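Local coordinates for uncharacterized protein lp_1913 (Lactobacillus plantarum, PDB 3FLH) that is of unknown function but carries a rhodanese-like domain built round a parallel beta sheet, at residues 14-19 against 100-105; 32-37 against 72-77. All coordinates share one frame; numbering follows the deposited sequence.

Both contacts are strand pairings in one parallel sheet, with the order 16-17, 99-103, 73-77, 33-37, 54-55. Interaction 1 joins the edge strand 16-17 of this chain's sheet to strand 99-103. Interaction 2 joins strands 33-37 and 73-77. Their centres lie about 9 Å apart. Strands 99-103 and 73-77 are neighbours, so backbone bonds such as L103 N to V76 O and Y101 N to Y74 O tie the two contacts together. I17 CD1 also packs on Y33 CE1, 3.6 Å away. Along the chain interaction 2 is nested inside the loop that interaction 1 closes. Together they bring early and late strands into one rhodanese-like sheet.

Interaction 1: 14-19 against 100-105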
ATOM      1  N   SER B  14      -5.662  -1.898  11.704  1.00 12.43           N
ATOM      2  CA  SER B  14      -5.449  -2.933  12.723  1.00 11.87           C
ATOM      3  C   SER B  14      -4.456  -3.987  12.241  1.00 10.65           C
ATOM      4  O   SER B  14      -4.030  -4.847  13.012  1.00 10.53           O
ATOM      5  CB  SER B  14      -6.767  -3.627  13.083  1.00 13.11           C
ATOM      6  OG  SER B  14      -7.197  -4.480  12.039  1.00 14.60           O
ATOM      7  N   LEU B  15      -4.102  -3.924  10.962  1.00  9.42           N
ATOM      8  CA  LEU B  15      -3.161  -4.875  10.377  1.00 10.51           C
ATOM      9  C   LEU B  15      -1.722  -4.432  10.602  1.00 10.83           C
ATOM     10  O   LEU B  15      -0.797  -5.239  10.510  1.00 17.65           O
ATOM     11  CB  LEU B  15      -3.398  -5.001   8.871  1.00 11.89           C
ATOM     12  CG  LEU B  15      -4.770  -5.476   8.392  1.00 13.26           C
ATOM     13  CD1 LEU B  15      -4.839  -5.329   6.884  1.00 15.47           C
ATOM     14  CD2 LEU B  15      -5.002  -6.928   8.817  1.00 13.27           C
ATOM     15  N   TYR B  16      -1.538  -3.149  10.902  1.00 12.76           N
ATOM     16  CA  TYR B  16      -0.200  -2.600  11.093  1.00 13.18           C
ATOM     17  C   TYR B  16       0.183  -2.253  12.523  1.00 14.80           C
ATOM     18  O   TYR B  16      -0.667  -2.108  13.402  1.00 12.14           O
ATOM     19  CB  TYR B  16      -0.016  -1.333  10.247  1.00 15.85           C
ATOM     20  CG  TYR B  16      -0.094  -1.529   8.751  1.00 18.46           C
ATOM     21  CD1 TYR B  16      -1.325  -1.629   8.102  1.00 17.46           C
ATOM     22  CD2 TYR B  16       1.066  -1.585   7.978  1.00 16.44           C
ATOM     23  CE1 TYR B  16      -1.398  -1.774   6.716  1.00 22.30           C
ATOM     24  CE2 TYR B  16       1.008  -1.732   6.592  1.00 23.66           C
ATOM     25  CZ  TYR B  16      -0.229  -1.824   5.968  1.00 22.07           C
ATOM     26  OH  TYR B  16      -0.297  -1.967   4.598  1.00 22.04           O
ATOM     27  N   ILE B  17       1.489  -2.120  12.735  1.00 17.46           N
ATOM     28  CA  ILE B  17       2.033  -1.742  14.029  1.00 16.87           C
ATOM     29  C   ILE B  17       3.040  -0.621  13.766  1.00 20.27           C
ATOM     30  O   ILE B  17       3.805  -0.668  12.798  1.00 15.39           O
ATOM     31  CB  ILE B  17       2.701  -2.947  14.747  1.00 21.14           C
ATOM     32  CG1 ILE B  17       3.068  -2.554  16.181  1.00 25.34           C
ATOM     33  CG2 ILE B  17       3.924  -3.416  13.978  1.00 18.24           C
ATOM     34  CD1 ILE B  17       3.576  -3.722  17.028  1.00 21.98           C
ATOM     35  N   ASP B  18       3.003   0.400  14.617  1.00 16.53           N
ATOM     36  CA  ASP B  18       3.873   1.561  14.490  1.00 23.01           C
ATOM     37  C   ASP B  18       5.320   1.229  14.847  1.00 17.67           C
ATOM     38  O   ASP B  18       5.582   0.454  15.767  1.00 16.30           O
ATOM     39  CB  ASP B  18       3.350   2.690  15.391  1.00 32.55           C
ATOM     40  CG  ASP B  18       3.972   4.033  15.072  1.00 46.05           C
ATOM     41  OD1 ASP B  18       5.182   4.211  15.321  1.00 48.88           O
ATOM     42  OD2 ASP B  18       3.244   4.916  14.564  1.00 59.75           O
ATOM     43  N   HIS B  19       6.256   1.824  14.116  1.00 20.97           N
ATOM     44  CA  HIS B  19       7.671   1.578  14.351  1.00 23.36           C
ATOM     45  C   HIS B  19       8.079   2.034  15.753  1.00 26.11           C
ATOM     46  O   HIS B  19       8.997   1.480  16.357  1.00 27.25           O
ATOM     47  CB  HIS B  19       8.508   2.286  13.277  1.00 21.11           C
ATOM     48  CG  HIS B  19       8.592   3.772  13.448  1.00 39.08           C
ATOM     49  ND1 HIS B  19       9.290   4.364  14.480  1.00 37.70           N
ATOM     50  CD2 HIS B  19       8.077   4.786  12.713  1.00 30.15           C
ATOM     51  CE1 HIS B  19       9.204   5.677  14.373  1.00 32.61           C
ATOM     52  NE2 HIS B  19       8.473   5.960  13.308  1.00 43.59           N
ATOM     53  N   ALA B 100      -0.203 -11.189  14.934  1.00 13.86           N
ATOM     54  CA  ALA B 100       0.828 -10.548  14.127  1.00  8.68           C
ATOM     55  C   ALA B 100       0.378  -9.229  13.531  1.00 13.17           C
ATOM     56  O   ALA B 100      -0.800  -8.890  13.550  1.00 12.40           O
ATOM     57  CB  ALA B 100       1.294 -11.484  13.025  1.00  8.65           C
ATOM     58  N   TYR B 101       1.345  -8.484  13.013  1.00 12.42           N
ATOM     59  CA  TYR B 101       1.098  -7.186  12.405  1.00 13.90           C
ATOM     60  C   TYR B 101       2.185  -6.954  11.366  1.00 14.08           C
ATOM     61  O   TYR B 101       3.250  -7.570  11.422  1.00 10.82           O
ATOM     62  CB  TYR B 101       1.190  -6.075  13.464  1.00 17.17           C
ATOM     63  CG  TYR B 101       0.163  -6.156  14.573  1.00 17.06           C
ATOM     64  CD1 TYR B 101      -1.135  -5.672  14.386  1.00 12.60           C
ATOM     65  CD2 TYR B 101       0.479  -6.743  15.802  1.00 15.15           C
ATOM     66  CE1 TYR B 101      -2.097  -5.771  15.393  1.00 18.76           C
ATOM     67  CE2 TYR B 101      -0.476  -6.849  16.816  1.00 24.72           C
ATOM     68  CZ  TYR B 101      -1.762  -6.364  16.602  1.00 24.79           C
ATOM     69  OH  TYR B 101      -2.718  -6.500  17.582  1.00 27.75           O
ATOM     70  N   GLU B 102       1.913  -6.070  10.416  1.00 13.07           N
ATOM     71  CA  GLU B 102       2.900  -5.727   9.411  1.00 13.24           C
ATOM     72  C   GLU B 102       3.548  -4.436   9.924  1.00 14.85           C
ATOM     73  O   GLU B 102       2.857  -3.591  10.499  1.00 14.04           O
ATOM     74  CB  GLU B 102       2.236  -5.466   8.059  1.00  8.43           C
ATOM     75  CG  GLU B 102       3.250  -5.431   6.946  1.00 20.06           C
ATOM     76  CD  GLU B 102       2.663  -5.136   5.580  1.00 27.51           C
ATOM     77  OE1 GLU B 102       1.602  -5.703   5.237  1.00 25.23           O
ATOM     78  OE2 GLU B 102       3.291  -4.343   4.848  1.00 28.49           O
ATOM     79  N   LEU B 103       4.859  -4.286   9.745  1.00 11.40           N
ATOM     80  CA  LEU B 103       5.553  -3.075  10.192  1.00 11.04           C
ATOM     81  C   LEU B 103       5.233  -1.910   9.254  1.00 10.16           C
ATOM     82  O   LEU B 103       5.489  -1.998   8.059  1.00  8.90           O
ATOM     83  CB  LEU B 103       7.079  -3.290  10.208  1.00 14.90           C
ATOM     84  CG  LEU B 103       7.969  -2.047  10.426  1.00 14.81           C
ATOM     85  CD1 LEU B 103       7.726  -1.493  11.829  1.00 13.12           C
ATOM     86  CD2 LEU B 103       9.456  -2.411  10.268  1.00 10.82           C
ATOM     87  N   ALA B 104       4.674  -0.825   9.793  1.00 18.31           N
ATOM     88  CA  ALA B 104       4.349   0.353   8.983  1.00 16.27           C
ATOM     89  C   ALA B 104       5.653   0.961   8.468  1.00 19.98           C
ATOM     90  O   ALA B 104       6.580   1.180   9.244  1.00 18.81           O
ATOM     91  CB  ALA B 104       3.599   1.379   9.829  1.00 17.46           C
ATOM     92  N   GLY B 105       5.728   1.237   7.169  1.00 15.81           N
ATOM     93  CA  GLY B 105       6.944   1.815   6.621  1.00 16.54           C
ATOM     94  C   GLY B 105       7.916   0.782   6.077  1.00 17.18           C
ATOM     95  O   GLY B 105       8.767   1.099   5.245  1.00 21.98           O
TER
HETATM   96  O   HOH W   1      -3.168  -7.663  12.513  1.00 15.20           O
HETATM   97  O   HOH W   2       5.941   3.049  11.279  1.00 35.75           O
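Y16 and I17 form two parallel beta bridges with E102 and L103 at one border of the rhodanese-like sheet. Three backbone bonds alternate across it. E102 N donates to L15 O at 2.8 Å. I17 N then donates to E102 O, and A104 N to I17 O. The last is nearly straight, 173° at the hydrogen.

The Y16 side chain leaves the sheet on the same face as E102. Its CG stands anti to the carbonyl carbon (chi1 -63°), which sends the ring alongside the E102 chain, pointing the same way. Y16 CB lies 3.7 Å from E102 O. CG stays near the same oxygen, and so does CD2. Y16 CD2 also meets A104 CA at 3.9 Å. Y16 CE2 reaches the carboxylate of E102, 3.9 Å from OE2, with ring and carboxylate planes 43° apart. At the tip, OH bonds to the hydroxyl of Y12 and to K87 NZ, so the phenol links this border strand to helices 3-13 and 85-95. T84 of a third subunit packs on both Y16 and A104. With an alanine here, the Y12 hydroxyl and the K87 amine would probably each lose a partner, and a gap would open beside A104 and the E102 chain.

I17 points to the other face. I17 CB rests 3.7 Å from Y101 CB, and the two side chains cross at about a right angle. The Y101 ring turns its edge to a backbone carbonyl. S14 O lies in the ring plane, 3.2 Å from Y101 CE1. Water extends the pairing at both ends. One molecule donates to S14 O and A100 O. The other accepts from H19 N and donates to A104 O, 2.8 Å away.

Interaction 2: 32-37 against 72-77; sequences KYVVLD and KTYVVY
V34 N to T73 O, V75 N to V34 O and L36 N to V75 O are the firm bonds of this parallel pair in the middle of the rhodanese-like sheet. L36 N to V75 O is the shortest of the three at 2.7 Å and nearly straight (175°). The bonds at both ends are weak: T73 N to K32 O, and Y77 N to L36 O. The strand axes run 28° apart.

Packing is close in the buried part. On the face of V34, L36, Y74 and V76, the Y74 ring lies alongside V34, with Y74 CE1 3.5 Å from V34 CB. L36 sets CD1 at 3.8 Å from Y74 CD1. The Y74 hydroxyl is bonded to D69 O. On the other face, V35 CG1 meets the Y77 ring at its edge, in plane, 3.3 Å from Y77 CE2. The same ring has D37 CA over one face, a CH-pi contact 4.0 Å from the centroid. Y77 CG sits between its own backbone N and carbonyl carbon (chi1 74°), which carries the ring across to V35 and D37.

The K32 and K72 end is the solvent side. K32 is exposed, and its carbonyl takes a weak bond from T73 N and one from a water, which also touches T73 OG1 weakly. Y33 puts its ring edge beside the T73 methyl, 3.6 Å from Y33 CD1 to T73 CG2. K72 lays its CB, CG and CD carbons against V34 CG2, while its NZ bonds to G31 O.

At the buried end, Y77 OH makes a short but weak bond to D37 OD2 (2.6 Å) and also bonds to I50 N. D37 OD2 forms a salt bridge to R39 as well. The arginine and the hydroxyl share one oxygen, an arrangement likely to favour the charged carboxylate.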
ATOM      1  N   LYS B  32       8.115  -8.265  23.801  1.00 28.10           N
ATOM      2  CA  LYS B  32       6.723  -8.513  23.456  1.00 27.78           C
ATOM      3  C   LYS B  32       6.570  -8.778  21.957  1.00 25.38           C
ATOM      4  O   LYS B  32       5.597  -9.393  21.526  1.00 31.91           O
ATOM      5  CB  LYS B  32       5.860  -7.313  23.862  1.00 34.99           C
ATOM      6  CG  LYS B  32       4.357  -7.569  23.819  1.00 44.50           C
ATOM      7  CD  LYS B  32       3.559  -6.262  23.821  1.00 46.12           C
ATOM      8  CE  LYS B  32       3.784  -5.437  25.089  1.00 54.05           C
ATOM      9  NZ  LYS B  32       3.244  -6.089  26.326  1.00 53.94           N
ATOM     10  N   TYR B  33       7.540  -8.328  21.165  1.00 25.66           N
ATOM     11  CA  TYR B  33       7.480  -8.513  19.717  1.00 19.73           C
ATOM     12  C   TYR B  33       8.700  -9.232  19.137  1.00 22.11           C
ATOM     13  O   TYR B  33       9.818  -9.088  19.631  1.00 23.73           O
ATOM     14  CB  TYR B  33       7.327  -7.151  19.026  1.00 19.85           C
ATOM     15  CG  TYR B  33       6.137  -6.350  19.499  1.00 23.73           C
ATOM     16  CD1 TYR B  33       4.836  -6.807  19.284  1.00 23.96           C
ATOM     17  CD2 TYR B  33       6.307  -5.145  20.182  1.00 19.62           C
ATOM     18  CE1 TYR B  33       3.729  -6.087  19.741  1.00 19.55           C
ATOM     19  CE2 TYR B  33       5.207  -4.418  20.642  1.00 27.63           C
ATOM     20  CZ  TYR B  33       3.920  -4.898  20.416  1.00 24.92           C
ATOM     21  OH  TYR B  33       2.828  -4.186  20.868  1.00 20.76           O
ATOM     22  N   VAL B  34       8.461 -10.015  18.090  1.00 14.56           N
ATOM     23  CA  VAL B  34       9.515 -10.732  17.379  1.00 16.74           C
ATOM     24  C   VAL B  34       9.353 -10.277  15.933  1.00 13.08           C
ATOM     25  O   VAL B  34       8.288 -10.441  15.339  1.00 14.43           O
ATOM     26  CB  VAL B  34       9.339 -12.270  17.461  1.00 12.64           C
ATOM     27  CG1 VAL B  34      10.399 -12.967  16.599  1.00 21.17           C
ATOM     28  CG2 VAL B  34       9.455 -12.729  18.910  1.00 12.82           C
ATOM     29  N   VAL B  35      10.407  -9.684  15.387  1.00 10.39           N
ATOM     30  CA  VAL B  35      10.402  -9.166  14.026  1.00 14.97           C
ATOM     31  C   VAL B  35      10.850 -10.243  13.032  1.00 17.15           C
ATOM     32  O   VAL B  35      11.874 -10.904  13.242  1.00 14.86           O
ATOM     33  CB  VAL B  35      11.358  -7.935  13.913  1.00 15.37           C
ATOM     34  CG1 VAL B  35      11.350  -7.375  12.498  1.00 11.35           C
ATOM     35  CG2 VAL B  35      10.937  -6.855  14.903  1.00 13.09           C
ATOM     36  N   LEU B  36      10.075 -10.413  11.962  1.00  7.89           N
ATOM     37  CA  LEU B  36      10.366 -11.390  10.913  1.00 11.93           C
ATOM     38  C   LEU B  36      10.624 -10.688   9.597  1.00 18.55           C
ATOM     39  O   LEU B  36       9.761  -9.962   9.091  1.00 12.83           O
ATOM     40  CB  LEU B  36       9.191 -12.351  10.709  1.00 10.41           C
ATOM     41  CG  LEU B  36       8.647 -13.083  11.932  1.00 11.86           C
ATOM     42  CD1 LEU B  36       7.493 -13.995  11.506  1.00 10.10           C
ATOM     43  CD2 LEU B  36       9.766 -13.898  12.587  1.00 12.70           C
ATOM     44  N   ASP B  37      11.813 -10.905   9.042  1.00 10.42           N
ATOM     45  CA  ASP B  37      12.198 -10.310   7.763  1.00 11.57           C
ATOM     46  C   ASP B  37      11.707 -11.301   6.710  1.00 11.12           C
ATOM     47  O   ASP B  37      12.313 -12.351   6.523  1.00 11.09           O
ATOM     48  CB  ASP B  37      13.727 -10.182   7.690  1.00  6.65           C
ATOM     49  CG  ASP B  37      14.195  -9.382   6.500  1.00  8.56           C
ATOM     50  OD1 ASP B  37      13.663  -9.585   5.384  1.00 14.32           O
ATOM     51  OD2 ASP B  37      15.110  -8.536   6.671  1.00 14.08           O
ATOM     52  N   LYS B  72       4.342 -15.118  21.557  1.00 28.94           N
ATOM     53  CA  LYS B  72       4.927 -13.883  21.045  1.00 22.52           C
ATOM     54  C   LYS B  72       4.081 -13.233  19.949  1.00 25.05           C
ATOM     55  O   LYS B  72       3.283 -13.896  19.287  1.00 21.45           O
ATOM     56  CB  LYS B  72       6.324 -14.169  20.488  1.00 18.62           C
ATOM     57  CG  LYS B  72       7.327 -14.678  21.509  1.00 26.63           C
ATOM     58  CD  LYS B  72       7.747 -13.576  22.471  1.00 38.00           C
ATOM     59  CE  LYS B  72       8.837 -14.060  23.426  1.00 37.88           C
ATOM     60  NZ  LYS B  72       9.337 -12.960  24.286  1.00 27.85           N
ATOM     61  N   THR B  73       4.254 -11.929  19.767  1.00 19.20           N
ATOM     62  CA  THR B  73       3.538 -11.224  18.716  1.00 16.06           C
ATOM     63  C   THR B  73       4.558 -10.969  17.617  1.00 17.07           C
ATOM     64  O   THR B  73       5.639 -10.434  17.865  1.00 17.30           O
ATOM     65  CB  THR B  73       2.942  -9.892  19.217  1.00 16.54           C
ATOM     66  OG1 THR B  73       1.916 -10.169  20.175  1.00 19.65           O
ATOM     67  CG2 THR B  73       2.332  -9.102  18.061  1.00 14.42           C
ATOM     68  N   TYR B  74       4.218 -11.369  16.396  1.00 16.69           N
ATOM     69  CA  TYR B  74       5.131 -11.208  15.274  1.00 14.31           C
ATOM     70  C   TYR B  74       4.867  -9.993  14.407  1.00 12.20           C
ATOM     71  O   TYR B  74       3.722  -9.621  14.171  1.00 20.08           O
ATOM     72  CB  TYR B  74       5.098 -12.490  14.446  1.00 16.54           C
ATOM     73  CG  TYR B  74       5.636 -13.651  15.245  1.00 17.65           C
ATOM     74  CD1 TYR B  74       7.009 -13.898  15.310  1.00 13.23           C
ATOM     75  CD2 TYR B  74       4.786 -14.434  16.028  1.00 11.80           C
ATOM     76  CE1 TYR B  74       7.520 -14.891  16.140  1.00 15.02           C
ATOM     77  CE2 TYR B  74       5.290 -15.427  16.862  1.00 12.75           C
ATOM     78  CZ  TYR B  74       6.657 -15.646  16.912  1.00  8.82           C
ATOM     79  OH  TYR B  74       7.160 -16.617  17.735  1.00 12.14           O
ATOM     80  N   VAL B  75       5.950  -9.370  13.952  1.00 15.10           N
ATOM     81  CA  VAL B  75       5.880  -8.196  13.086  1.00 17.14           C
ATOM     82  C   VAL B  75       6.648  -8.554  11.814  1.00 14.98           C
ATOM     83  O   VAL B  75       7.840  -8.847  11.861  1.00 14.29           O
ATOM     84  CB  VAL B  75       6.535  -6.956  13.760  1.00 14.82           C
ATOM     85  CG1 VAL B  75       6.438  -5.740  12.849  1.00 14.12           C
ATOM     86  CG2 VAL B  75       5.846  -6.666  15.096  1.00 23.72           C
ATOM     87  N   VAL B  76       5.962  -8.536  10.678  1.00 13.42           N
ATOM     88  CA  VAL B  76       6.603  -8.879   9.416  1.00 10.48           C
ATOM     89  C   VAL B  76       6.902  -7.632   8.586  1.00 13.04           C
ATOM     90  O   VAL B  76       6.278  -6.594   8.778  1.00 12.51           O
ATOM     91  CB  VAL B  76       5.700  -9.821   8.572  1.00  8.36           C
ATOM     92  CG1 VAL B  76       5.409 -11.101   9.336  1.00 12.92           C
ATOM     93  CG2 VAL B  76       4.401  -9.113   8.226  1.00  8.09           C
ATOM     94  N   TYR B  77       7.866  -7.738   7.672  1.00 12.87           N
ATOM     95  CA  TYR B  77       8.201  -6.622   6.794  1.00 15.85           C
ATOM     96  C   TYR B  77       8.952  -7.067   5.544  1.00 10.54           C
ATOM     97  O   TYR B  77       9.723  -8.028   5.570  1.00 10.90           O
ATOM     98  CB  TYR B  77       9.033  -5.567   7.544  1.00 11.13           C
ATOM     99  CG  TYR B  77      10.472  -5.965   7.814  1.00 12.71           C
ATOM    100  CD1 TYR B  77      11.451  -5.860   6.816  1.00  7.13           C
ATOM    101  CD2 TYR B  77      10.859  -6.429   9.074  1.00 13.57           C
ATOM    102  CE1 TYR B  77      12.776  -6.202   7.073  1.00 11.63           C
ATOM    103  CE2 TYR B  77      12.182  -6.772   9.341  1.00 15.09           C
ATOM    104  CZ  TYR B  77      13.128  -6.654   8.344  1.00 11.98           C
ATOM    105  OH  TYR B  77      14.434  -6.956   8.623  1.00 13.17           O
TER
HETATM  106  O   HOH W   3       3.857 -10.890  22.870  1.00 37.09           O